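Local coordinates for RNA 2',3'-cyclic phosphodiesterase (Deinococcus radiodurans, PDB 5H7E), which belongs to the 2H phosphoesterase (LigT-like) superfamily, named for two conserved histidine-containing motifs, one in each half of a bilobal beta-rich fold, at residues S4-L8 and A50-V56; M41-L45 and F124-L130. All blocks are in the same frame, centred on the assembly; numbering follows the deposited sequence.

How the contacts relate
Contact 2 lies at the heart of the chain, its centre about 4 Å from that of the protein, whereas contact 1 sits about 18 Å out, at one end of the sheet. Their centres are about 22 Å apart, and the nearest atoms of the two stay about 7 Å from each other without touching. They are nonetheless joined by the fold: strands 6-13 and 42-48 are sheet neighbours, and strand 42-48 is followed in the chain by the short strand 50-51. In sequence the segments alternate, 4-8, 41-45, 50-56, 124-130. The sulfate belongs to contact 2, where both His-x-Thr motifs face the same pocket; contact 1 is structural packing well away from it.

Contact 1: S4-L8 and A50-V56; sequences STYRL and AVPPERV
Tyr6 and Val51 form a hydrogen-bonded antiparallel pair, and their side chains project from the same face of the sheet. Tyr6 N donates to Val51 O at 2.8 Å, and Val51 N returns a bond of 2.8 Å to Tyr6 O that is almost straight (178° at the hydrogen). Thr5 CA adds a bent, weaker CA-H...O contact to the same Val51 oxygen.

The Tyr6 side chain runs outward from the bridge. CB lies 3.8 Å from Val51 O, still beside the paired backbones. With CG anti to its own carbonyl carbon (chi1 -65°), the ring is carried toward the turn at Pro53. CD2 presents the ring edge to Val56 CG2 at 3.9 Å. Farther out, CE2 packs on Pro53 CB at 3.7 Å, while CE1 and CZ lie beneath Pro53 CG. That methylene stands 4.0 Å from the centroid of the Tyr6 ring, 19° off its normal, a CH-pi contact over one face. Even OH, at the tip, remains beside Pro53 CB and CG. Proline and tyrosine side chains thus cross at about a right angle, the pyrrolidine ring lidding the outer half of the phenol.

Deeper in, Leu8 CD1 nestles against both methyls and CB of Val51 and reaches Val56 CG2; Leu8 also touches Leu59 of helix 56-67 and Leu156 of strand 148-160. At the other end, Ser4 O approaches Pro53 CD to 3.2 Å, and Thr5 OG1 lies against Ala50 CB.

The arrangement is a short antiparallel beta bridge that extends the pairing of strands 6-13 and 42-48 at the sheet's end, followed by a Pro-Pro turn and a 3-10 segment leading into helix 56-67.

Contact 2: M41-L45 and F124-L130; sequences MHVTL and FKAHITL. With SO4 (sulfate ion), chain D.
Ile128 is the knob of this contact: it wedges between Met41 and Val43, crossing each at about a right angle. Its CG1 branch meets Val43 CG2 at 3.7 Å, and its CG2 methyl presses on Met41 CB at 3.9 Å. The other Val43 methyl, CG1, faces the small bump of Ala126 CB, while the extended Met41 chain carries CE to the Leu130 CD2 methyl. Farther along, Phe124 turns its edge to Thr44 O, with CE1 3.4 Å from that oxygen.

Above this apolar floor the strands splay, and ordered waters fill the gap between their backbones. Water 2 accepts from Thr129 N, and water 3 accepts from Thr44 N while lying over the centre of the His127 ring. A sulfate occupies the hollow beyond. His127 NE2 donates to SO4 O2 at 3.0 Å (162° at the hydrogen), and Thr129 OG1 donates to the same oxygen at 2.9 Å. The other ring nitrogen, His127 ND1, donates to Lys125 O at 2.7 Å, nearly straight, which fixes the imidazole's rotation.

His42-x-Thr44 and His127-x-Thr129 thus face one cleft, as the paired motifs do in 2H proteins; a glycerol, probably from the crystallisation liquor, is hydrogen-bonded to His42 NE2. Strand 42-48 pairs outward with 6-13 and strand 127-132 with 91-97, while helices 16-26 and 101-114 back the apolar side.

Contact 1: S4-L8 and A50-V56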
loop_
_atom_site.group_PDB
_atom_site.type_symbol
_atom_site.label_atom_id
_atom_site.label_comp_id
_atom_site.label_asym_id
_atom_site.label_seq_id
_atom_site.Cartn_x
_atom_site.Cartn_y
_atom_site.Cartn_z
ATOM N N SER A 4 -5.986 0.753 24.333
ATOM C CA SER A 4 -5.355 0.116 23.185
ATOM C C SER A 4 -5.780 0.797 21.882
ATOM O O SER A 4 -6.856 1.401 21.768
ATOM C CB SER A 4 -5.683 -1.372 23.125
ATOM O OG SER A 4 -7.068 -1.573 22.935
ATOM N N THR A 5 -4.888 0.740 20.914
ATOM C CA THR A 5 -5.104 1.323 19.601
ATOM C C THR A 5 -4.833 0.242 18.573
ATOM O O THR A 5 -4.206 -0.776 18.872
ATOM C CB THR A 5 -4.181 2.514 19.332
ATOM O OG1 THR A 5 -2.826 2.116 19.554
ATOM C CG2 THR A 5 -4.515 3.718 20.271
ATOM N N TYR A 6 -5.247 0.514 17.342
ATOM C CA TYR A 6 -5.011 -0.332 16.186
ATOM C C TYR A 6 -3.998 0.315 15.250
ATOM O O TYR A 6 -4.017 1.525 15.052
ATOM C CB TYR A 6 -6.299 -0.543 15.383
ATOM C CG TYR A 6 -7.408 -1.297 16.092
ATOM C CD1 TYR A 6 -7.146 -2.137 17.152
ATOM C CD2 TYR A 6 -8.728 -1.169 15.664
ATOM C CE1 TYR A 6 -8.161 -2.830 17.765
ATOM C CE2 TYR A 6 -9.756 -1.878 16.279
ATOM C CZ TYR A 6 -9.465 -2.701 17.317
ATOM O OH TYR A 6 -10.488 -3.393 17.940
ATOM N N ARG A 7 -3.202 -0.515 14.557
ATOM C CA ARG A 7 -2.377 -0.056 13.437
ATOM C C ARG A 7 -3.157 -0.343 12.179
ATOM O O ARG A 7 -3.432 -1.519 11.879
ATOM C CB ARG A 7 -1.023 -0.768 13.343
ATOM C CG ARG A 7 -0.172 -0.685 14.577
ATOM C CD ARG A 7 1.168 -1.396 14.365
ATOM N NE ARG A 7 2.008 -1.234 15.542
ATOM C CZ ARG A 7 3.330 -1.339 15.524
ATOM N NH1 ARG A 7 3.952 -1.608 14.377
ATOM N NH2 ARG A 7 4.030 -1.169 16.642
ATOM N N LEU A 8 -3.550 0.724 11.468
ATOM C CA LEU A 8 -4.420 0.543 10.322
ATOM C C LEU A 8 -3.745 1.143 9.104
ATOM O O LEU A 8 -2.862 1.995 9.213
ATOM C CB LEU A 8 -5.775 1.227 10.473
ATOM C CG LEU A 8 -6.554 0.783 11.720
ATOM C CD1 LEU A 8 -7.875 1.581 11.784
ATOM C CD2 LEU A 8 -6.872 -0.712 11.698
ATOM N N ALA A 50 -1.840 4.413 15.191
ATOM C CA ALA A 50 -2.388 4.245 16.549
ATOM C C ALA A 50 -3.824 4.791 16.570
ATOM O O ALA A 50 -4.098 5.875 17.090
ATOM C CB ALA A 50 -1.502 4.933 17.616
ATOM N N VAL A 51 -4.763 4.033 16.017
ATOM C CA VAL A 51 -6.150 4.485 15.896
ATOM C C VAL A 51 -6.948 3.934 17.070
ATOM O O VAL A 51 -7.018 2.706 17.228
ATOM C CB VAL A 51 -6.766 4.040 14.574
ATOM C CG1 VAL A 51 -8.159 4.577 14.481
ATOM C CG2 VAL A 51 -5.893 4.526 13.382
ATOM N N PRO A 52 -7.587 4.773 17.872
ATOM C CA PRO A 52 -8.484 4.261 18.901
ATOM C C PRO A 52 -9.628 3.509 18.244
ATOM O O PRO A 52 -10.178 3.956 17.234
ATOM C CB PRO A 52 -8.963 5.531 19.625
ATOM C CG PRO A 52 -7.983 6.638 19.216
ATOM C CD PRO A 52 -7.511 6.253 17.850
ATOM N N PRO A 53 -10.005 2.334 18.762
ATOM C CA PRO A 53 -11.016 1.518 18.042
ATOM C C PRO A 53 -12.338 2.252 17.831
ATOM O O PRO A 53 -13.017 2.031 16.817
ATOM C CB PRO A 53 -11.182 0.280 18.948
ATOM C CG PRO A 53 -9.888 0.186 19.683
ATOM C CD PRO A 53 -9.406 1.623 19.902
ATOM N N GLU A 54 -12.670 3.198 18.698
ATOM C CA GLU A 54 -13.913 3.943 18.528
ATOM C C GLU A 54 -13.896 4.859 17.309
ATOM O O GLU A 54 -14.951 5.374 16.928
ATOM C CB GLU A 54 -14.213 4.762 19.790
ATOM C CG GLU A 54 -13.030 5.615 20.246
ATOM C CD GLU A 54 -12.167 4.946 21.340
ATOM O OE1 GLU A 54 -11.743 5.695 22.256
ATOM O OE2 GLU A 54 -11.902 3.704 21.287
ATOM N N ARG A 55 -12.744 5.056 16.672
ATOM C CA ARG A 55 -12.665 5.902 15.490
ATOM C C ARG A 55 -12.782 5.117 14.200
ATOM O O ARG A 55 -12.789 5.732 13.135
ATOM C CB ARG A 55 -11.347 6.694 15.464
ATOM C CG ARG A 55 -11.139 7.651 16.668
ATOM C CD ARG A 55 -12.383 8.495 16.995
ATOM N NE ARG A 55 -12.847 9.323 15.880
ATOM C CZ ARG A 55 -12.255 10.444 15.481
ATOM N NH1 ARG A 55 -12.755 11.141 14.448
ATOM N NH2 ARG A 55 -11.162 10.879 16.115
ATOM N N VAL A 56 -12.871 3.789 14.266
ATOM C CA VAL A 56 -12.833 2.995 13.045
ATOM C C VAL A 56 -14.062 3.258 12.186
ATOM O O VAL A 56 -13.972 3.303 10.959
ATOM C CB VAL A 56 -12.683 1.507 13.375
ATOM C CG1 VAL A 56 -12.802 0.672 12.108
ATOM C CG2 VAL A 56 -11.326 1.268 14.053
#

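Contact 2: M41-L45 and F124-L130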
loop_
_atom_site.group_PDB
_atom_site.type_symbol
_atom_site.label_atom_id
_atom_site.label_comp_id
_atom_site.label_asym_id
_atom_site.label_seq_id
_atom_site.Cartn_x
_atom_site.Cartn_y
_atom_site.Cartn_z
ATOM N N MET A 41 1.689 -8.070 -0.255
ATOM C CA MET A 41 1.918 -7.010 -1.248
ATOM C C MET A 41 0.672 -6.146 -1.409
ATOM O O MET A 41 -0.443 -6.644 -1.566
ATOM C CB MET A 41 2.264 -7.629 -2.602
ATOM C CG MET A 41 3.667 -8.271 -2.620
ATOM S SD MET A 41 3.956 -9.093 -4.204
ATOM C CE MET A 41 5.611 -9.750 -3.925
ATOM N N HIS A 42 0.860 -4.839 -1.346
ATOM C CA HIS A 42 -0.265 -3.939 -1.463
ATOM C C HIS A 42 0.290 -2.566 -1.841
ATOM O O HIS A 42 1.500 -2.302 -1.748
ATOM C CB HIS A 42 -1.086 -3.846 -0.161
ATOM C CG HIS A 42 -0.245 -3.558 1.000
ATOM N ND1 HIS A 42 0.078 -4.528 1.931
ATOM C CD2 HIS A 42 0.309 -2.412 1.434
ATOM C CE1 HIS A 42 0.862 -3.989 2.847
ATOM N NE2 HIS A 42 1.052 -2.721 2.546
ATOM N N VAL A 43 -0.619 -1.699 -2.303
ATOM C CA VAL A 43 -0.273 -0.296 -2.622
ATOM C C VAL A 43 -0.824 0.584 -1.495
ATOM O O VAL A 43 -2.032 0.788 -1.430
ATOM C CB VAL A 43 -0.872 0.147 -3.953
ATOM C CG1 VAL A 43 -0.469 1.609 -4.239
ATOM C CG2 VAL A 43 -0.454 -0.749 -5.143
ATOM N N THR A 44 0.039 1.018 -0.568
ATOM C CA THR A 44 -0.441 1.780 0.599
ATOM C C THR A 44 -0.781 3.196 0.196
ATOM O O THR A 44 -0.013 3.852 -0.514
ATOM C CB THR A 44 0.634 1.801 1.649
ATOM O OG1 THR A 44 0.947 0.461 1.991
ATOM C CG2 THR A 44 0.131 2.540 2.964
ATOM N N LEU A 45 -1.912 3.697 0.693
ATOM C CA LEU A 45 -2.295 5.097 0.498
ATOM C C LEU A 45 -2.101 5.948 1.760
ATOM O O LEU A 45 -1.786 7.132 1.650
ATOM C CB LEU A 45 -3.769 5.182 0.064
ATOM C CG LEU A 45 -4.061 4.819 -1.417
ATOM C CD1 LEU A 45 -4.068 3.399 -1.684
ATOM C CD2 LEU A 45 -5.398 5.429 -1.881
ATOM N N PHE A 124 3.569 11.013 -0.929
ATOM C CA PHE A 124 2.956 9.868 -1.598
ATOM C C PHE A 124 3.683 9.559 -2.900
ATOM O O PHE A 124 3.850 10.438 -3.748
ATOM C CB PHE A 124 1.483 10.117 -1.901
ATOM C CG PHE A 124 0.820 8.945 -2.550
ATOM C CD1 PHE A 124 0.646 7.772 -1.847
ATOM C CD2 PHE A 124 0.383 9.023 -3.854
ATOM C CE1 PHE A 124 0.051 6.680 -2.420
ATOM C CE2 PHE A 124 -0.252 7.953 -4.443
ATOM C CZ PHE A 124 -0.379 6.756 -3.740
ATOM N N LYS A 125 4.095 8.305 -3.047
ATOM C CA LYS A 125 4.767 7.805 -4.247
ATOM C C LYS A 125 4.261 6.381 -4.364
ATOM O O LYS A 125 4.773 5.499 -3.665
ATOM C CB LYS A 125 6.286 7.812 -4.104
ATOM C CG LYS A 125 6.900 9.153 -3.773
ATOM C CD LYS A 125 6.890 10.114 -4.917
ATOM C CE LYS A 125 7.401 11.484 -4.424
ATOM N NZ LYS A 125 8.658 11.330 -3.612
ATOM N N ALA A 126 3.263 6.157 -5.211
ATOM C CA ALA A 126 2.589 4.868 -5.215
ATOM C C ALA A 126 3.549 3.756 -5.620
ATOM O O ALA A 126 4.259 3.860 -6.630
ATOM C CB ALA A 126 1.432 4.891 -6.206
ATOM N N HIS A 127 3.566 2.685 -4.835
ATOM C CA HIS A 127 4.489 1.588 -5.118
ATOM C C HIS A 127 3.976 0.337 -4.430
ATOM O O HIS A 127 3.132 0.394 -3.514
ATOM C CB HIS A 127 5.904 1.879 -4.592
ATOM C CG HIS A 127 5.953 2.016 -3.094
ATOM N ND1 HIS A 127 5.556 3.178 -2.451
ATOM C CD2 HIS A 127 6.351 1.159 -2.120
ATOM C CE1 HIS A 127 5.721 3.024 -1.138
ATOM N NE2 HIS A 127 6.203 1.812 -0.910
ATOM N N ILE A 128 4.542 -0.800 -4.867
ATOM C CA ILE A 128 4.433 -2.075 -4.128
ATOM C C ILE A 128 5.832 -2.399 -3.651
ATOM O O ILE A 128 6.748 -2.604 -4.471
ATOM C CB ILE A 128 3.893 -3.202 -5.018
ATOM C CG1 ILE A 128 2.519 -2.829 -5.554
ATOM C CG2 ILE A 128 3.901 -4.526 -4.245
ATOM C CD1 ILE A 128 2.098 -3.770 -6.755
ATOM N N THR A 129 6.012 -2.504 -2.324
ATOM C CA THR A 129 7.306 -2.929 -1.796
ATOM C C THR A 129 7.547 -4.408 -2.065
ATOM O O THR A 129 6.674 -5.270 -1.840
ATOM C CB THR A 129 7.350 -2.640 -0.298
ATOM O OG1 THR A 129 7.245 -1.219 -0.154
ATOM C CG2 THR A 129 8.608 -3.193 0.381
ATOM N N LEU A 130 8.747 -4.698 -2.535
ATOM C CA LEU A 130 9.128 -6.060 -2.887
ATOM C C LEU A 130 10.100 -6.673 -1.891
ATOM O O LEU A 130 10.160 -7.914 -1.736
ATOM C CB LEU A 130 9.796 -6.052 -4.264
ATOM C CG LEU A 130 8.870 -5.492 -5.358
ATOM C CD1 LEU A 130 9.684 -5.438 -6.639
ATOM C CD2 LEU A 130 7.579 -6.416 -5.505
HETATM S S SO4 D . 4.928 0.188 2.316
HETATM O O1 SO4 D . 4.990 0.122 3.758
HETATM O O2 SO4 D . 6.237 0.672 1.839
HETATM O O3 SO4 D . 4.582 -1.162 1.892
HETATM O O4 SO4 D . 3.939 1.099 1.861
HETATM O O HOH W 1 4.148 -4.663 -0.520
HETATM O O HOH W 2 3.839 -1.898 -0.461
HETATM O O HOH W 3 2.907 0.962 -0.854
HETATM O O HOH W 4 2.342 3.455 -2.019
#